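Local coordinates for protein muramoyltetrapeptide carboxypeptidase (Oxalobacter formigenes OXCC13, PDB 6UUK) that probably acts as a serine-type LD-carboxypeptidase of the peptidase S66 family, trimming the tetrapeptide stems of cell-wall muropeptides, at residues 213-218 against 328-333; 236-241 against 269-274. All coordinates share one frame; numbering follows the deposited sequence.

How the contacts relate
Contacts 1 and 2 hold neighbouring parts of one mixed sheet in the C-terminal LD-carboxypeptidase domain, their centres about 11 Å apart, and contact 2 is nested along the chain inside the loop that contact 1 closes. Both are partly buried. Contact 1 (213-218 with 328-333) is an antiparallel strand pair, twisted and looser toward Asp213 and Met332, with one apolar face and one polar face. Contact 2 (236-241 with 269-274) joins two loops just ahead of parallel strands, and a glutamine amide and glycine backbone do most of the work. They meet where Lys272 NZ lies 2.6 Å from Glu215 O, a probable hydrogen bond, and where Ala273 packs on Val214 and Leu331.

Contact 1. Residues 213-218 against 328-333; sequences DVEGTL and RAHLMS
Val214 O is gripped by two donors that arrive from opposite faces of its carbonyl plane. Leu331 N is 3.0 Å from Val214 O, a backbone bond between strands, while the ring nitrogen His330 ND1 reaches the same Val214 O at 3.1 Å. The second bond is fairly straight, 157° at the hydrogen, and the oxygen lies almost in the imidazole plane, at the ring edge. With chi1 at -175°, the imidazole swings away from the His330 backbone N and reaches strand 213-218. Carboxylates approach from that strand: Glu215 OE1 sits over the centre of one ring face, and Asp213 sends OD1 obliquely toward His330 CE1, its carboxylate steeply inclined to the ring. This acidic setting would be expected to favour a protonated imidazole. Asp213 OD1 also lies against the CG methylene of Met332, a selenomethionine, and that CG covers the other ring face near its rim.

Glu215 and Arg328 run side by side with their planes 78° apart, but Glu215 OE2 remains 4.8 Å from Arg328 NE, too far for a direct bond, though the opposite charges may still attract weakly. Glu215 CG rests 3.3 Å from Ala329 O. Further along, Gly216 and Ala329 form an antiparallel hydrogen-bonded pair, with Ala329 N 2.8 Å from Gly216 O. The face away from the charges carries Val214, Ala329 and Leu331, with Val214 CG2 lying on Leu331 CB. Leu218 points toward strand 328-333, and its CB meets Ala329 CB at 3.6 Å.

This apolar face continues onto Ile242 of strand 242-248, touched by Val214, Ala329 and Leu331. Strand 328-333 lies between strands 213-222 and 337-343 in the sheet, and strand 213-222 passes the sheet on to the parallel strand 242-248.

Contact 2. Residues 236-241 against 269-274; sequences PDISGG and KKQKAL
Gln271 supplies the side-chain hydrogen bonds to the loop 236-241. Its NE2 donates to Ile238 O at 2.9 Å, with an angle of 146° at the hydrogen, and its OE1 accepts a weak bond from Gly241 N. A bend at chi2 (-57°) turns the amide alongside the loop, and OE1 also takes a bond from Trp219 NE1 of strand 213-222. Shortening Gln271 to an alanine is likely to leave Ile238 O and the Trp219 indole N-H without these partners and to open a gap beside Gly241.

Two backbone bonds add to these: Lys272 N donates to Gly241 O at 2.8 Å, nearly straight at 165°, and Gly240 N makes a weak bond to Lys270 O. These links set the two loops together just ahead of strands 242-248 and 273-280, parallel neighbours joined by a beta-alpha-beta crossover through helix 252-264.

Packing is mostly aliphatic against backbone. The extended Lys272 chain runs alongside the Gly240 carbonyl, with CE 3.3 Å from Gly240 O, and takes its ammonium on to Glu215 O. Gly240 has a positive phi, which favours glycine, and Gly241 sits close against Ile238 and Gln271. The Ile238 CG2 methyl lies 3.9 Å from Gln271 OE1.

Contact 1. Residues 213-218 against 328-333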
loop_
_atom_site.group_PDB
_atom_site.type_symbol
_atom_site.label_atom_id
_atom_site.label_comp_id
_atom_site.label_asym_id
_atom_site.label_seq_id
_atom_site.Cartn_x
_atom_site.Cartn_y
_atom_site.Cartn_z
ATOM N N ASP B 213 14.143 -21.308 16.204
ATOM C CA ASP B 213 14.938 -20.909 17.358
ATOM C C ASP B 213 15.931 -19.831 16.945
ATOM O O ASP B 213 17.148 -20.034 17.014
ATOM C CB ASP B 213 15.665 -22.117 17.957
ATOM C CG ASP B 213 16.263 -21.820 19.319
ATOM O OD1 ASP B 213 15.496 -21.719 20.299
ATOM O OD2 ASP B 213 17.502 -21.687 19.410
ATOM N N VAL B 214 15.419 -18.686 16.510
ATOM C CA VAL B 214 16.245 -17.621 15.979
ATOM C C VAL B 214 16.381 -16.516 17.017
ATOM O O VAL B 214 15.701 -16.503 18.042
ATOM C CB VAL B 214 15.682 -17.072 14.646
ATOM C CG1 VAL B 214 15.718 -18.145 13.572
ATOM C CG2 VAL B 214 14.265 -16.557 14.844
ATOM N N GLU B 215 17.274 -15.567 16.747
ATOM C CA GLU B 215 17.510 -14.440 17.644
ATOM C C GLU B 215 18.043 -13.278 16.822
ATOM O O GLU B 215 19.094 -13.400 16.187
ATOM C CB GLU B 215 18.493 -14.817 18.755
ATOM C CG GLU B 215 18.892 -13.658 19.655
ATOM C CD GLU B 215 19.789 -14.091 20.797
ATOM O OE1 GLU B 215 19.806 -15.298 21.118
ATOM O OE2 GLU B 215 20.480 -13.225 21.374
ATOM N N GLY B 216 17.324 -12.163 16.832
ATOM C CA GLY B 216 17.730 -11.008 16.066
ATOM C C GLY B 216 17.034 -9.754 16.544
ATOM O O GLY B 216 16.377 -9.741 17.587
ATOM N N THR B 217 17.189 -8.691 15.758
ATOM C CA THR B 217 16.607 -7.397 16.092
ATOM C C THR B 217 15.118 -7.405 15.768
ATOM O O THR B 217 14.726 -7.653 14.622
ATOM C CB THR B 217 17.315 -6.278 15.331
ATOM O OG1 THR B 217 18.716 -6.300 15.639
ATOM C CG2 THR B 217 16.741 -4.924 15.718
ATOM N N LEU B 218 14.289 -7.135 16.774
ATOM C CA LEU B 218 12.846 -7.103 16.584
ATOM C C LEU B 218 12.423 -5.755 16.013
ATOM O O LEU B 218 12.828 -4.704 16.517
ATOM C CB LEU B 218 12.129 -7.364 17.908
ATOM C CG LEU B 218 10.606 -7.489 17.841
ATOM C CD1 LEU B 218 10.204 -8.732 17.061
ATOM C CD2 LEU B 218 10.006 -7.510 19.237
ATOM N N ARG B 328 16.363 -6.635 21.102
ATOM C CA ARG B 328 17.002 -7.912 20.795
ATOM C C ARG B 328 16.030 -9.021 21.186
ATOM O O ARG B 328 15.858 -9.319 22.371
ATOM C CB ARG B 328 18.331 -8.032 21.531
ATOM C CG ARG B 328 19.115 -9.299 21.241
ATOM C CD ARG B 328 20.492 -9.205 21.874
ATOM N NE ARG B 328 20.408 -8.808 23.277
ATOM C CZ ARG B 328 21.400 -8.242 23.956
ATOM N NH1 ARG B 328 22.559 -7.996 23.360
ATOM N NH2 ARG B 328 21.234 -7.915 25.230
ATOM N N ALA B 329 15.397 -9.626 20.187
ATOM C CA ALA B 329 14.360 -10.622 20.402
ATOM C C ALA B 329 14.924 -12.034 20.292
ATOM O O ALA B 329 15.927 -12.273 19.614
ATOM C CB ALA B 329 13.216 -10.446 19.401
ATOM N N HIS B 330 14.257 -12.969 20.966
ATOM C CA HIS B 330 14.619 -14.386 20.945
ATOM C C HIS B 330 13.340 -15.176 20.684
ATOM O O HIS B 330 12.530 -15.374 21.595
ATOM C CB HIS B 330 15.279 -14.807 22.255
ATOM C CG HIS B 330 15.775 -16.219 22.257
ATOM N ND1 HIS B 330 15.838 -16.989 21.115
ATOM C CD2 HIS B 330 16.235 -17.000 23.263
ATOM C CE1 HIS B 330 16.314 -18.184 21.418
ATOM N NE2 HIS B 330 16.563 -18.216 22.714
ATOM N N LEU B 331 13.159 -15.623 19.444
ATOM C CA LEU B 331 11.945 -16.323 19.045
ATOM C C LEU B 331 12.141 -17.827 19.176
ATOM O O LEU B 331 13.115 -18.383 18.657
ATOM C CB LEU B 331 11.560 -15.962 17.610
ATOM C CG LEU B 331 10.275 -16.596 17.080
ATOM C CD1 LEU B 331 9.088 -16.230 17.960
ATOM C CD2 LEU B 331 10.030 -16.172 15.641
HETATM N N MSE B 332 11.214 -18.479 19.872
HETATM C CA MSE B 332 11.268 -19.922 20.077
HETATM C C MSE B 332 9.891 -20.552 19.891
HETATM O O MSE B 332 8.934 -20.175 20.565
HETATM C CB MSE B 332 11.804 -20.246 21.472
HETATM C CG MSE B 332 13.248 -19.832 21.700
HETATM SE SE MSE B 332 13.742 -19.857 23.585
HETATM C CE MSE B 332 12.572 -18.430 24.216
ATOM N N SER B 333 9.797 -21.513 18.976
ATOM C CA SER B 333 8.559 -22.232 18.706
ATOM C C SER B 333 8.800 -23.724 18.887
ATOM O O SER B 333 9.744 -24.278 18.316
ATOM C CB SER B 333 8.046 -21.938 17.294
ATOM O OG SER B 333 9.023 -22.256 16.320
#

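Contact 2. Residues 236-241 against 269-274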
loop_
_atom_site.group_PDB
_atom_site.type_symbol
_atom_site.label_atom_id
_atom_site.label_comp_id
_atom_site.label_asym_id
_atom_site.label_seq_id
_atom_site.Cartn_x
_atom_site.Cartn_y
_atom_site.Cartn_z
ATOM N N PRO B 236 14.037 1.035 7.567
ATOM C CA PRO B 236 15.250 0.576 8.249
ATOM C C PRO B 236 15.904 -0.568 7.492
ATOM O O PRO B 236 15.245 -1.345 6.798
ATOM C CB PRO B 236 14.740 0.122 9.622
ATOM C CG PRO B 236 13.427 0.813 9.792
ATOM C CD PRO B 236 12.842 0.911 8.418
ATOM N N ASP B 237 17.223 -0.658 7.633
ATOM C CA ASP B 237 18.018 -1.672 6.948
ATOM C C ASP B 237 18.479 -2.724 7.955
ATOM O O ASP B 237 19.669 -2.890 8.246
ATOM C CB ASP B 237 19.195 -1.022 6.235
ATOM C CG ASP B 237 19.890 -1.963 5.273
ATOM O OD1 ASP B 237 19.473 -3.138 5.141
ATOM O OD2 ASP B 237 20.860 -1.515 4.635
ATOM N N ILE B 238 17.490 -3.434 8.492
ATOM C CA ILE B 238 17.717 -4.488 9.473
ATOM C C ILE B 238 18.121 -5.758 8.735
ATOM O O ILE B 238 17.388 -6.244 7.866
ATOM C CB ILE B 238 16.460 -4.715 10.327
ATOM C CG1 ILE B 238 16.011 -3.400 10.963
ATOM C CG2 ILE B 238 16.707 -5.756 11.413
ATOM C CD1 ILE B 238 17.052 -2.783 11.864
ATOM N N SER B 239 19.285 -6.295 9.079
ATOM C CA SER B 239 19.816 -7.503 8.465
ATOM C C SER B 239 19.762 -8.618 9.497
ATOM O O SER B 239 20.388 -8.516 10.557
ATOM C CB SER B 239 21.247 -7.285 7.973
ATOM O OG SER B 239 21.811 -8.493 7.494
ATOM N N GLY B 240 18.998 -9.663 9.198
ATOM C CA GLY B 240 18.902 -10.799 10.099
ATOM C C GLY B 240 18.082 -10.545 11.346
ATOM O O GLY B 240 18.442 -11.026 12.428
ATOM N N GLY B 241 16.985 -9.797 11.223
ATOM C CA GLY B 241 16.123 -9.505 12.344
ATOM C C GLY B 241 14.847 -10.338 12.330
ATOM O O GLY B 241 14.613 -11.172 11.459
ATOM N N LYS B 269 13.830 -11.417 2.596
ATOM C CA LYS B 269 14.889 -12.388 2.351
ATOM C C LYS B 269 16.016 -12.279 3.370
ATOM O O LYS B 269 16.721 -13.264 3.620
ATOM C CB LYS B 269 15.443 -12.211 0.938
ATOM C CG LYS B 269 14.379 -12.186 -0.149
ATOM C CD LYS B 269 14.992 -11.862 -1.503
ATOM C CE LYS B 269 13.926 -11.693 -2.574
ATOM N NZ LYS B 269 13.126 -12.934 -2.763
ATOM N N LYS B 270 16.200 -11.102 3.968
ATOM C CA LYS B 270 17.301 -10.880 4.896
ATOM C C LYS B 270 16.953 -11.229 6.337
ATOM O O LYS B 270 17.860 -11.532 7.122
ATOM C CB LYS B 270 17.758 -9.418 4.834
ATOM C CG LYS B 270 17.801 -8.842 3.428
ATOM C CD LYS B 270 18.344 -7.421 3.435
ATOM C CE LYS B 270 18.076 -6.719 2.115
ATOM N NZ LYS B 270 18.549 -7.513 0.949
ATOM N N GLN B 271 15.674 -11.195 6.701
ATOM C CA GLN B 271 15.277 -11.437 8.079
ATOM C C GLN B 271 15.431 -12.917 8.430
ATOM O O GLN B 271 15.587 -13.782 7.564
ATOM C CB GLN B 271 13.837 -10.981 8.307
ATOM C CG GLN B 271 13.537 -9.592 7.761
ATOM C CD GLN B 271 14.453 -8.528 8.333
ATOM O OE1 GLN B 271 14.750 -8.523 9.528
ATOM N NE2 GLN B 271 14.912 -7.622 7.478
ATOM N N LYS B 272 15.389 -13.202 9.731
ATOM C CA LYS B 272 15.514 -14.573 10.210
ATOM C C LYS B 272 14.171 -15.277 10.346
ATOM O O LYS B 272 14.106 -16.502 10.194
ATOM C CB LYS B 272 16.243 -14.599 11.557
ATOM C CG LYS B 272 17.707 -14.196 11.477
ATOM C CD LYS B 272 18.388 -14.298 12.832
ATOM C CE LYS B 272 19.866 -13.948 12.736
ATOM N NZ LYS B 272 20.540 -13.998 14.062
ATOM N N ALA B 273 13.102 -14.535 10.625
ATOM C CA ALA B 273 11.778 -15.124 10.761
ATOM C C ALA B 273 10.732 -14.029 10.624
ATOM O O ALA B 273 10.984 -12.866 10.952
ATOM C CB ALA B 273 11.616 -15.849 12.103
ATOM N N LEU B 274 9.558 -14.416 10.133
ATOM C CA LEU B 274 8.421 -13.516 9.982
ATOM C C LEU B 274 7.359 -13.899 11.002
ATOM O O LEU B 274 6.927 -15.055 11.048
ATOM C CB LEU B 274 7.855 -13.578 8.564
ATOM C CG LEU B 274 6.590 -12.757 8.305
ATOM C CD1 LEU B 274 6.861 -11.271 8.491
ATOM C CD2 LEU B 274 6.036 -13.036 6.917
#